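Local atomic coordinates of 5-cytosine DNA methyltransferase (Entamoeba histolytica, PDB entry 3QV2), a protein that probably methylates cytosine at carbon 5 in tRNA or DNA, using S-adenosyl-L-methionine as methyl donor. Residues Pro84-Asn90 and Asn130-Phe134; Asp163-Pro167 and Leu188-Ser194; Phe235-Thr240 and Tyr302-Asn307. One frame throughout, in Å; residues are numbered along the deposited sequence.

Interaction 1: residues Pro84-Asn90 and Asn130-Phe134; sequences PPCQPYN and NVPLF
The edge of F134 stands against the face of Y89, in a T-shaped pair with centroids 4.6 Å apart and planes at 75°. F134 CD1 lies over the middle of the Y89 ring, and P88 CB covers its opposite face, so the tyrosine is wedged between a phenyl edge and a proline. With CG anti to the backbone N (chi1 -177°), the F134 side chain runs alongside that of Y89, both pointing the same way.

Among aliphatic contacts, V131 CG1 meets C86 CB at 3.9 Å and V131 CG2 meets Y89 CB at 4.1 Å. L133 CD1 reaches N90 CA at 3.7 Å, while L133 CB packs 3.4 Å from the carbonyl oxygen Y89 O. C86 CB also packs on N130 OD1, at 3.5 Å.

The polar atoms belong to N130: OD1 accepts V131 N at 2.9 Å, approached from beside the C=O rather than end-on (92° at the oxygen), and ND2 is 2.9 Å from P84 O. Within 84-90, a type I turn is closed by Y89 N to C86 O, and N90 OD1 caps I93 N of the following helix.

The segments carry the Pro-Cys-Gln motif and the Asn-Val of the Glu-Asn-Val motif of C5-methyltransferases; C86 is the predicted catalytic cysteine, and P85 touches the bound S-adenosyl-L-homocysteine.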
loop_
_atom_site.group_PDB
_atom_site.type_symbol
_atom_site.label_atom_id
_atom_site.label_comp_id
_atom_site.label_asym_id
_atom_site.label_seq_id
_atom_site.Cartn_x
_atom_site.Cartn_y
_atom_site.Cartn_z
ATOM N N PRO A 84 6.716 5.087 -3.700
ATOM C CA PRO A 84 7.691 4.772 -4.750
ATOM C C PRO A 84 7.966 3.278 -4.847
ATOM O O PRO A 84 7.750 2.560 -3.872
ATOM C CB PRO A 84 8.953 5.505 -4.281
ATOM C CG PRO A 84 8.454 6.595 -3.389
ATOM C CD PRO A 84 7.266 6.011 -2.693
ATOM N N PRO A 85 8.437 2.814 -6.015
ATOM C CA PRO A 85 8.824 1.410 -6.176
ATOM C C PRO A 85 9.713 0.970 -5.018
ATOM O O PRO A 85 10.624 1.703 -4.634
ATOM C CB PRO A 85 9.611 1.421 -7.485
ATOM C CG PRO A 85 9.011 2.542 -8.263
ATOM C CD PRO A 85 8.651 3.593 -7.247
ATOM N N CYS A 86 9.451 -0.212 -4.469
ATOM C CA CYS A 86 10.132 -0.656 -3.258
ATOM C C CYS A 86 11.236 -1.672 -3.532
ATOM O O CYS A 86 11.981 -2.044 -2.625
ATOM C CB CYS A 86 9.121 -1.250 -2.276
ATOM S SG CYS A 86 8.248 -2.701 -2.908
ATOM N N GLN A 87 11.340 -2.117 -4.779
ATOM C CA GLN A 87 12.328 -3.130 -5.147
ATOM C C GLN A 87 13.764 -2.783 -4.734
ATOM O O GLN A 87 14.469 -3.627 -4.183
ATOM C CB GLN A 87 12.268 -3.432 -6.649
ATOM C CG GLN A 87 10.941 -3.996 -7.132
ATOM C CD GLN A 87 9.996 -2.921 -7.630
ATOM O OE1 GLN A 87 10.064 -1.769 -7.202
ATOM N NE2 GLN A 87 9.114 -3.291 -8.551
ATOM N N PRO A 88 14.202 -1.540 -4.999
ATOM C CA PRO A 88 15.599 -1.173 -4.731
ATOM C C PRO A 88 16.009 -1.320 -3.266
ATOM O O PRO A 88 17.202 -1.297 -2.963
ATOM C CB PRO A 88 15.651 0.308 -5.126
ATOM C CG PRO A 88 14.528 0.488 -6.083
ATOM C CD PRO A 88 13.449 -0.426 -5.601
ATOM N N TYR A 89 15.040 -1.478 -2.371
ATOM C CA TYR A 89 15.320 -1.369 -0.943
ATOM C C TYR A 89 15.312 -2.695 -0.188
ATOM O O TYR A 89 14.459 -2.935 0.667
ATOM C CB TYR A 89 14.373 -0.349 -0.305
ATOM C CG TYR A 89 14.259 0.896 -1.146
ATOM C CD1 TYR A 89 15.337 1.761 -1.282
ATOM C CD2 TYR A 89 13.091 1.191 -1.834
ATOM C CE1 TYR A 89 15.248 2.893 -2.064
ATOM C CE2 TYR A 89 12.993 2.323 -2.617
ATOM C CZ TYR A 89 14.075 3.169 -2.729
ATOM O OH TYR A 89 13.988 4.298 -3.508
ATOM N N ASN A 90 16.275 -3.549 -0.518
ATOM C CA ASN A 90 16.556 -4.745 0.262
ATOM C C ASN A 90 18.000 -4.698 0.745
ATOM O O ASN A 90 18.792 -3.887 0.261
ATOM C CB ASN A 90 16.307 -6.008 -0.562
ATOM C CG ASN A 90 17.075 -6.011 -1.866
ATOM O OD1 ASN A 90 18.294 -6.185 -1.882
ATOM N ND2 ASN A 90 16.366 -5.820 -2.971
ATOM N N ASN A 130 6.404 3.154 2.001
ATOM C CA ASN A 130 7.362 2.199 1.456
ATOM C C ASN A 130 7.632 1.059 2.431
ATOM O O ASN A 130 6.955 0.932 3.452
ATOM C CB ASN A 130 8.672 2.904 1.096
ATOM C CG ASN A 130 9.305 2.352 -0.168
ATOM O OD1 ASN A 130 10.063 1.383 -0.127
ATOM N ND2 ASN A 130 8.996 2.970 -1.301
ATOM N N VAL A 131 8.619 0.230 2.109
ATOM C CA VAL A 131 9.020 -0.863 2.987
ATOM C C VAL A 131 9.984 -0.359 4.059
ATOM O O VAL A 131 10.668 0.645 3.857
ATOM C CB VAL A 131 9.671 -2.015 2.194
ATOM C CG1 VAL A 131 8.645 -2.675 1.288
ATOM C CG2 VAL A 131 10.849 -1.502 1.384
ATOM N N PRO A 132 10.033 -1.053 5.207
ATOM C CA PRO A 132 10.862 -0.660 6.351
ATOM C C PRO A 132 12.293 -0.277 5.971
ATOM O O PRO A 132 12.793 0.745 6.443
ATOM C CB PRO A 132 10.864 -1.919 7.220
ATOM C CG PRO A 132 9.537 -2.539 6.946
ATOM C CD PRO A 132 9.248 -2.268 5.493
ATOM N N LEU A 133 12.937 -1.079 5.128
ATOM C CA LEU A 133 14.334 -0.843 4.765
ATOM C C LEU A 133 14.560 0.481 4.037
ATOM O O LEU A 133 15.685 0.973 3.970
ATOM C CB LEU A 133 14.884 -2.006 3.933
ATOM C CG LEU A 133 15.223 -3.275 4.720
ATOM C CD1 LEU A 133 15.672 -4.389 3.787
ATOM C CD2 LEU A 133 16.291 -2.974 5.757
ATOM N N PHE A 134 13.491 1.052 3.493
ATOM C CA PHE A 134 13.584 2.344 2.820
ATOM C C PHE A 134 14.111 3.397 3.787
ATOM O O PHE A 134 14.855 4.297 3.401
ATOM C CB PHE A 134 12.216 2.761 2.280
ATOM C CG PHE A 134 12.233 4.046 1.502
ATOM C CD1 PHE A 134 12.901 4.131 0.293
ATOM C CD2 PHE A 134 11.566 5.165 1.973
ATOM C CE1 PHE A 134 12.914 5.310 -0.428
ATOM C CE2 PHE A 134 11.574 6.347 1.256
ATOM C CZ PHE A 134 12.248 6.419 0.055
#

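Interaction 2: residues Asp163-Pro167 and Leu188-Ser194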
loop_
_atom_site.group_PDB
_atom_site.type_symbol
_atom_site.label_atom_id
_atom_site.label_comp_id
_atom_site.label_asym_id
_atom_site.label_seq_id
_atom_site.Cartn_x
_atom_site.Cartn_y
_atom_site.Cartn_z
ATOM N N ASP A 163 -1.432 -3.413 14.524
ATOM C CA ASP A 163 -1.232 -2.448 15.599
ATOM C C ASP A 163 -2.502 -1.652 15.889
ATOM O O ASP A 163 -2.698 -1.174 17.004
ATOM C CB ASP A 163 -0.069 -1.507 15.273
ATOM C CG ASP A 163 1.257 -2.235 15.173
ATOM O OD1 ASP A 163 1.380 -3.325 15.771
ATOM O OD2 ASP A 163 2.174 -1.720 14.500
ATOM N N ILE A 164 -3.362 -1.516 14.883
ATOM C CA ILE A 164 -4.637 -0.828 15.066
ATOM C C ILE A 164 -5.829 -1.780 14.970
ATOM O O ILE A 164 -6.953 -1.357 14.709
ATOM C CB ILE A 164 -4.821 0.332 14.065
ATOM C CG1 ILE A 164 -4.717 -0.176 12.626
ATOM C CG2 ILE A 164 -3.801 1.431 14.326
ATOM C CD1 ILE A 164 -4.947 0.895 11.583
ATOM N N GLY A 165 -5.574 -3.068 15.173
ATOM C CA GLY A 165 -6.641 -4.049 15.276
ATOM C C GLY A 165 -7.106 -4.663 13.968
ATOM O O GLY A 165 -8.171 -5.279 13.916
ATOM N N ILE A 166 -6.316 -4.499 12.913
ATOM C CA ILE A 166 -6.632 -5.120 11.631
ATOM C C ILE A 166 -5.881 -6.441 11.496
ATOM O O ILE A 166 -4.655 -6.473 11.584
ATOM C CB ILE A 166 -6.287 -4.195 10.449
ATOM C CG1 ILE A 166 -7.048 -2.872 10.571
ATOM C CG2 ILE A 166 -6.613 -4.873 9.128
ATOM C CD1 ILE A 166 -8.553 -3.031 10.575
ATOM N N PRO A 167 -6.623 -7.539 11.284
ATOM C CA PRO A 167 -6.056 -8.892 11.223
ATOM C C PRO A 167 -5.210 -9.130 9.973
ATOM O O PRO A 167 -5.543 -9.989 9.156
ATOM C CB PRO A 167 -7.299 -9.786 11.203
ATOM C CG PRO A 167 -8.356 -8.938 10.594
ATOM C CD PRO A 167 -8.081 -7.542 11.080
ATOM N N LEU A 188 -2.271 6.445 17.487
ATOM C CA LEU A 188 -2.982 5.380 16.797
ATOM C C LEU A 188 -4.199 4.974 17.620
ATOM O O LEU A 188 -4.120 4.857 18.844
ATOM C CB LEU A 188 -2.068 4.172 16.584
ATOM C CG LEU A 188 -0.776 4.411 15.799
ATOM C CD1 LEU A 188 0.110 3.177 15.831
ATOM C CD2 LEU A 188 -1.077 4.821 14.364
ATOM N N HIS A 189 -5.325 4.771 16.946
ATOM C CA HIS A 189 -6.540 4.323 17.612
ATOM C C HIS A 189 -6.889 2.922 17.133
ATOM O O HIS A 189 -6.627 2.570 15.983
ATOM C CB HIS A 189 -7.700 5.275 17.318
ATOM C CG HIS A 189 -7.329 6.723 17.400
ATOM N ND1 HIS A 189 -7.312 7.549 16.295
ATOM C CD2 HIS A 189 -6.955 7.491 18.448
ATOM C CE1 HIS A 189 -6.948 8.763 16.662
ATOM N NE2 HIS A 189 -6.724 8.757 17.963
ATOM N N GLN A 190 -7.473 2.120 18.015
ATOM C CA GLN A 190 -7.888 0.776 17.637
ATOM C C GLN A 190 -9.139 0.822 16.770
ATOM O O GLN A 190 -10.146 1.423 17.143
ATOM C CB GLN A 190 -8.116 -0.093 18.872
ATOM C CG GLN A 190 -6.843 -0.386 19.647
ATOM C CD GLN A 190 -5.745 -0.944 18.762
ATOM O OE1 GLN A 190 -5.871 -2.037 18.210
ATOM N NE2 GLN A 190 -4.662 -0.189 18.617
ATOM N N GLU A 191 -9.064 0.190 15.605
ATOM C CA GLU A 191 -10.194 0.143 14.690
ATOM C C GLU A 191 -11.311 -0.715 15.272
ATOM O O GLU A 191 -11.055 -1.624 16.062
ATOM C CB GLU A 191 -9.753 -0.413 13.337
ATOM C CG GLU A 191 -10.513 0.170 12.161
ATOM C CD GLU A 191 -10.322 1.670 12.041
ATOM O OE1 GLU A 191 -9.171 2.111 11.839
ATOM O OE2 GLU A 191 -11.323 2.407 12.158
ATOM N N LYS A 192 -12.548 -0.415 14.886
ATOM C CA LYS A 192 -13.700 -1.201 15.314
ATOM C C LYS A 192 -13.359 -2.682 15.254
ATOM O O LYS A 192 -12.963 -3.189 14.204
ATOM C CB LYS A 192 -14.902 -0.907 14.417
ATOM C CG LYS A 192 -15.285 0.562 14.363
ATOM C CD LYS A 192 -16.125 0.962 15.562
ATOM C CE LYS A 192 -17.548 0.440 15.431
ATOM N NZ LYS A 192 -18.244 1.023 14.249
ATOM N N GLU A 193 -13.508 -3.374 16.379
ATOM C CA GLU A 193 -13.111 -4.777 16.457
ATOM C C GLU A 193 -13.543 -5.562 15.223
ATOM O O GLU A 193 -14.637 -5.367 14.693
ATOM C CB GLU A 193 -13.662 -5.446 17.718
ATOM C CG GLU A 193 -13.137 -6.861 17.920
ATOM C CD GLU A 193 -14.040 -7.711 18.794
ATOM O OE1 GLU A 193 -15.090 -7.205 19.240
ATOM O OE2 GLU A 193 -13.699 -8.891 19.028
ATOM N N SER A 194 -12.668 -6.448 14.768
ATOM C CA SER A 194 -12.967 -7.285 13.622
ATOM C C SER A 194 -12.101 -8.535 13.640
ATOM O O SER A 194 -10.993 -8.526 14.175
ATOM C CB SER A 194 -12.741 -6.513 12.322
ATOM O OG SER A 194 -11.368 -6.204 12.153
#
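Q190 folds its side chain back onto the 163-167 loop. A bend at its chi2 (-52°) turns the amide toward the backbone of 163-165, and NE2 donates to D163 O at 2.7 Å. The bond is nearly straight (174° at the hydrogen), it meets a lone pair in the carbonyl plane, and the acceptor also lies in the plane of the Q190 amide, so both flat groups favour this rotation. The other amide atom, Q190 OE1, comes to 3.2 Å from G165 N, but the angle is too poor for a bond. One residue on, the backbone repeats the grip: E191 N donates to I164 O at 2.8 Å. G165 follows with a positive phi, a backbone shape suited to glycine, and lies against the Q190 amide oxygen.

I164 places CG1 between its own N and carbonyl carbon (chi1 57°); CG2 then stands anti to the carbonyl carbon, from where it reaches H189 O at 3.5 Å and L188 CB at 4.0 Å. Further along, I166 CD1 lies 4.0 Å from E191 CB, the side chains running side by side. S194 OG approaches P167 CD at 3.7 Å and is hydrogen-bonded to Y199 OH.

The contact joins the loop between strands 153-159 and 172-178 to the chain that follows 172-178. Helix 311-321 packs against both segments: V313 touches I164, F312 touches I166, and Q316 touches L188, its NE2 bonding H189 O and E191 OE1.

Interaction 3: residues Phe235-Thr240 and Tyr302-Asn307; sequences FTKSYT and YQCLGN. With SAH (S-adenosyl-L-homocysteine), chain B.
The Phe-Thr of the Cys-Phe-Thr signature loop of the Dnmt2 group here meets the Gly-Asn motif at the end of helix 298-306, at the edge of the cofactor pocket of the methyltransferase fold, to which N307 belongs: T236 and K237 pass directly over G306. T236 C lies 3.4 Å from G306 CA, an approach possible because glycine presents no side chain on that face.

Direct hydrogen bonds across the interface are lacking, and two waters supply a polar link. One donates to T236 O at 2.8 Å and to Y302 O at 3.0 Å. The second accepts from K237 N at 3.0 Å and donates to N307 OD1 at 2.9 Å, with a weaker bond to G306 O. R170 joins the two segments by hydrogen bonds, NH1 to F235 O and NH2 to G306 O, two neighbouring acceptors.

Aromatic and methyl contacts hold the other end. The edge of Y239 points at the face of Y302, centroids 5.4 Å apart and planes at 80°. T240 CG2 sits over a Y302 face, 3.8 Å from the ring centroid and 25° off its normal, displaced toward the rim. Both tyrosine hydroxyls are anchored beyond the contact, Y239 OH on S248 O and F274 N, Y302 OH on F274 O.

K237 runs fully extended, and with CG anti to the backbone N (chi1 -170°) its methylenes cross the helix side chains: CG packs on Q303 CB and CD on N307 ND2. On the pocket side, the backbone O of N307 stands 3.7 Å from CB of S-adenosyl-L-homocysteine.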
loop_
_atom_site.group_PDB
_atom_site.type_symbol
_atom_site.label_atom_id
_atom_site.label_comp_id
_atom_site.label_asym_id
_atom_site.label_seq_id
_atom_site.Cartn_x
_atom_site.Cartn_y
_atom_site.Cartn_z
ATOM N N PHE A 235 0.108 -9.988 2.140
ATOM C CA PHE A 235 -0.183 -10.352 0.760
ATOM C C PHE A 235 0.777 -9.620 -0.170
ATOM O O PHE A 235 0.869 -8.394 -0.135
ATOM C CB PHE A 235 -1.627 -9.995 0.397
ATOM C CG PHE A 235 -2.660 -10.849 1.080
ATOM C CD1 PHE A 235 -2.922 -12.134 0.635
ATOM C CD2 PHE A 235 -3.385 -10.358 2.153
ATOM C CE1 PHE A 235 -3.877 -12.920 1.255
ATOM C CE2 PHE A 235 -4.343 -11.138 2.777
ATOM C CZ PHE A 235 -4.588 -12.421 2.325
ATOM N N THR A 236 1.496 -10.374 -0.997
ATOM C CA THR A 236 2.429 -9.774 -1.944
ATOM C C THR A 236 2.008 -10.018 -3.391
ATOM O O THR A 236 1.014 -10.695 -3.661
ATOM C CB THR A 236 3.872 -10.283 -1.744
ATOM O OG1 THR A 236 3.978 -11.636 -2.204
ATOM C CG2 THR A 236 4.268 -10.208 -0.277
ATOM N N LYS A 237 2.788 -9.465 -4.313
ATOM C CA LYS A 237 2.468 -9.488 -5.735
ATOM C C LYS A 237 2.208 -10.887 -6.298
ATOM O O LYS A 237 1.284 -11.080 -7.088
ATOM C CB LYS A 237 3.592 -8.810 -6.521
ATOM C CG LYS A 237 3.279 -8.545 -7.981
ATOM C CD LYS A 237 4.386 -7.722 -8.624
ATOM C CE LYS A 237 4.009 -7.260 -10.024
ATOM N NZ LYS A 237 5.054 -6.367 -10.606
ATOM N N SER A 238 3.022 -11.857 -5.893
ATOM C CA SER A 238 2.971 -13.190 -6.490
ATOM C C SER A 238 2.075 -14.171 -5.737
ATOM O O SER A 238 2.251 -15.385 -5.846
ATOM C CB SER A 238 4.383 -13.770 -6.613
ATOM O OG SER A 238 5.192 -12.965 -7.456
ATOM N N TYR A 239 1.114 -13.652 -4.981
ATOM C CA TYR A 239 0.208 -14.512 -4.227
ATOM C C TYR A 239 -0.529 -15.455 -5.174
ATOM O O TYR A 239 -0.954 -15.048 -6.253
ATOM C CB TYR A 239 -0.777 -13.672 -3.411
ATOM C CG TYR A 239 -1.718 -14.475 -2.539
ATOM C CD1 TYR A 239 -1.234 -15.273 -1.508
ATOM C CD2 TYR A 239 -3.091 -14.419 -2.732
ATOM C CE1 TYR A 239 -2.094 -16.002 -0.706
ATOM C CE2 TYR A 239 -3.957 -15.145 -1.935
ATOM C CZ TYR A 239 -3.454 -15.934 -0.925
ATOM O OH TYR A 239 -4.321 -16.653 -0.133
ATOM N N THR A 240 -0.662 -16.714 -4.760
ATOM C CA THR A 240 -1.265 -17.781 -5.567
ATOM C C THR A 240 -0.359 -18.259 -6.701
ATOM O O THR A 240 -0.729 -19.148 -7.469
ATOM C CB THR A 240 -2.660 -17.408 -6.134
ATOM O OG1 THR A 240 -2.516 -16.534 -7.260
ATOM C CG2 THR A 240 -3.520 -16.749 -5.069
ATOM N N TYR A 302 -4.278 -9.820 -8.208
ATOM C CA TYR A 302 -3.419 -10.193 -7.090
ATOM C C TYR A 302 -2.144 -9.359 -7.082
ATOM O O TYR A 302 -1.718 -8.869 -6.037
ATOM C CB TYR A 302 -3.062 -11.680 -7.168
ATOM C CG TYR A 302 -4.143 -12.612 -6.668
ATOM C CD1 TYR A 302 -4.779 -12.383 -5.454
ATOM C CD2 TYR A 302 -4.527 -13.721 -7.409
ATOM C CE1 TYR A 302 -5.766 -13.235 -4.992
ATOM C CE2 TYR A 302 -5.514 -14.577 -6.957
ATOM C CZ TYR A 302 -6.128 -14.331 -5.749
ATOM O OH TYR A 302 -7.110 -15.183 -5.297
ATOM N N GLN A 303 -1.544 -9.201 -8.256
ATOM C CA GLN A 303 -0.299 -8.453 -8.393
ATOM C C GLN A 303 -0.461 -7.000 -7.956
ATOM O O GLN A 303 0.360 -6.474 -7.203
ATOM C CB GLN A 303 0.207 -8.522 -9.835
ATOM C CG GLN A 303 0.560 -9.930 -10.291
ATOM C CD GLN A 303 0.818 -10.014 -11.782
ATOM O OE1 GLN A 303 0.881 -8.997 -12.472
ATOM N NE2 GLN A 303 0.966 -11.233 -12.288
ATOM N N CYS A 304 -1.525 -6.358 -8.432
ATOM C CA CYS A 304 -1.807 -4.975 -8.068
ATOM C C CYS A 304 -2.082 -4.851 -6.573
ATOM O O CYS A 304 -1.526 -3.984 -5.902
ATOM C CB CYS A 304 -2.998 -4.441 -8.868
ATOM S SG CYS A 304 -2.691 -4.275 -10.642
ATOM N N LEU A 305 -2.939 -5.727 -6.059
ATOM C CA LEU A 305 -3.281 -5.721 -4.640
ATOM C C LEU A 305 -2.055 -5.965 -3.765
ATOM O O LEU A 305 -1.876 -5.313 -2.738
ATOM C CB LEU A 305 -4.363 -6.761 -4.346
ATOM C CG LEU A 305 -5.755 -6.433 -4.889
ATOM C CD1 LEU A 305 -6.635 -7.675 -4.935
ATOM C CD2 LEU A 305 -6.403 -5.334 -4.058
ATOM N N GLY A 306 -1.215 -6.907 -4.180
ATOM C CA GLY A 306 -0.001 -7.220 -3.449
ATOM C C GLY A 306 0.927 -6.025 -3.356
ATOM O O GLY A 306 1.705 -5.901 -2.411
ATOM N N ASN A 307 0.840 -5.137 -4.343
ATOM C CA ASN A 307 1.687 -3.949 -4.389
ATOM C C ASN A 307 1.028 -2.711 -3.785
ATOM O O ASN A 307 1.628 -1.636 -3.757
ATOM C CB ASN A 307 2.116 -3.657 -5.831
ATOM C CG ASN A 307 3.148 -4.640 -6.345
ATOM O OD1 ASN A 307 4.026 -5.079 -5.604
ATOM N ND2 ASN A 307 3.048 -4.991 -7.622
HETATM N N SAH B . 0.368 2.660 -3.708
HETATM C CA SAH B . -0.212 2.229 -4.965
HETATM C CB SAH B . 0.774 1.381 -5.757
HETATM C CG SAH B . 2.253 1.608 -5.562
HETATM S SD SAH B . 3.384 0.520 -6.452
HETATM C C SAH B . -1.490 1.477 -4.693
HETATM O O SAH B . -1.886 0.596 -5.509
HETATM O OXT SAH B . -2.172 1.735 -3.644
HETATM C "C5'" SAH B . 4.505 1.505 -7.422
HETATM C "C4'" SAH B . 4.017 2.060 -8.710
HETATM O "O4'" SAH B . 4.937 2.991 -9.163
HETATM C "C3'" SAH B . 3.947 0.993 -9.711
HETATM O "O3'" SAH B . 2.623 0.747 -10.040
HETATM C "C2'" SAH B . 4.670 1.448 -10.871
HETATM O "O2'" SAH B . 3.894 1.287 -12.006
HETATM C "C1'" SAH B . 4.924 2.870 -10.620
HETATM N N9 SAH B . 6.119 3.318 -11.277
HETATM C C8 SAH B . 7.348 2.784 -11.304
HETATM N N7 SAH B . 8.115 3.587 -12.059
HETATM C C5 SAH B . 7.358 4.619 -12.503
HETATM C C6 SAH B . 7.625 5.728 -13.307
HETATM N N6 SAH B . 8.943 5.945 -13.851
HETATM N N1 SAH B . 6.621 6.587 -13.563
HETATM C C2 SAH B . 5.389 6.405 -13.070
HETATM N N3 SAH B . 5.111 5.350 -12.296
HETATM C C4 SAH B . 6.068 4.451 -12.002
HETATM O O HOH W 1 -1.728 -10.164 -3.350
HETATM O O HOH W 2 4.486 -7.117 -3.547
#

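In the fold
Interactions 1 and 3 both reach the cofactor pocket, through P85 and N307, and the nearest atoms of the two contacts are about 5 Å apart. Each uses an edge-to-face aromatic pair, but interaction 1 packs two loops that follow neighbouring parallel strands, 79-82 and 125-130, whereas interaction 3 sets a loop on a helix end and relies on water. All three are partly buried, but the centre of interaction 2 lies about 17 Å from the centre of the chain, against about 12 and 11 Å for interactions 1 and 3, and away from the annotated sites. Its chemistry differs accordingly: direct hydrogen bonds to backbone carbonyls and small aliphatic contacts, with no rings meeting, between loops bordering strand 172-178.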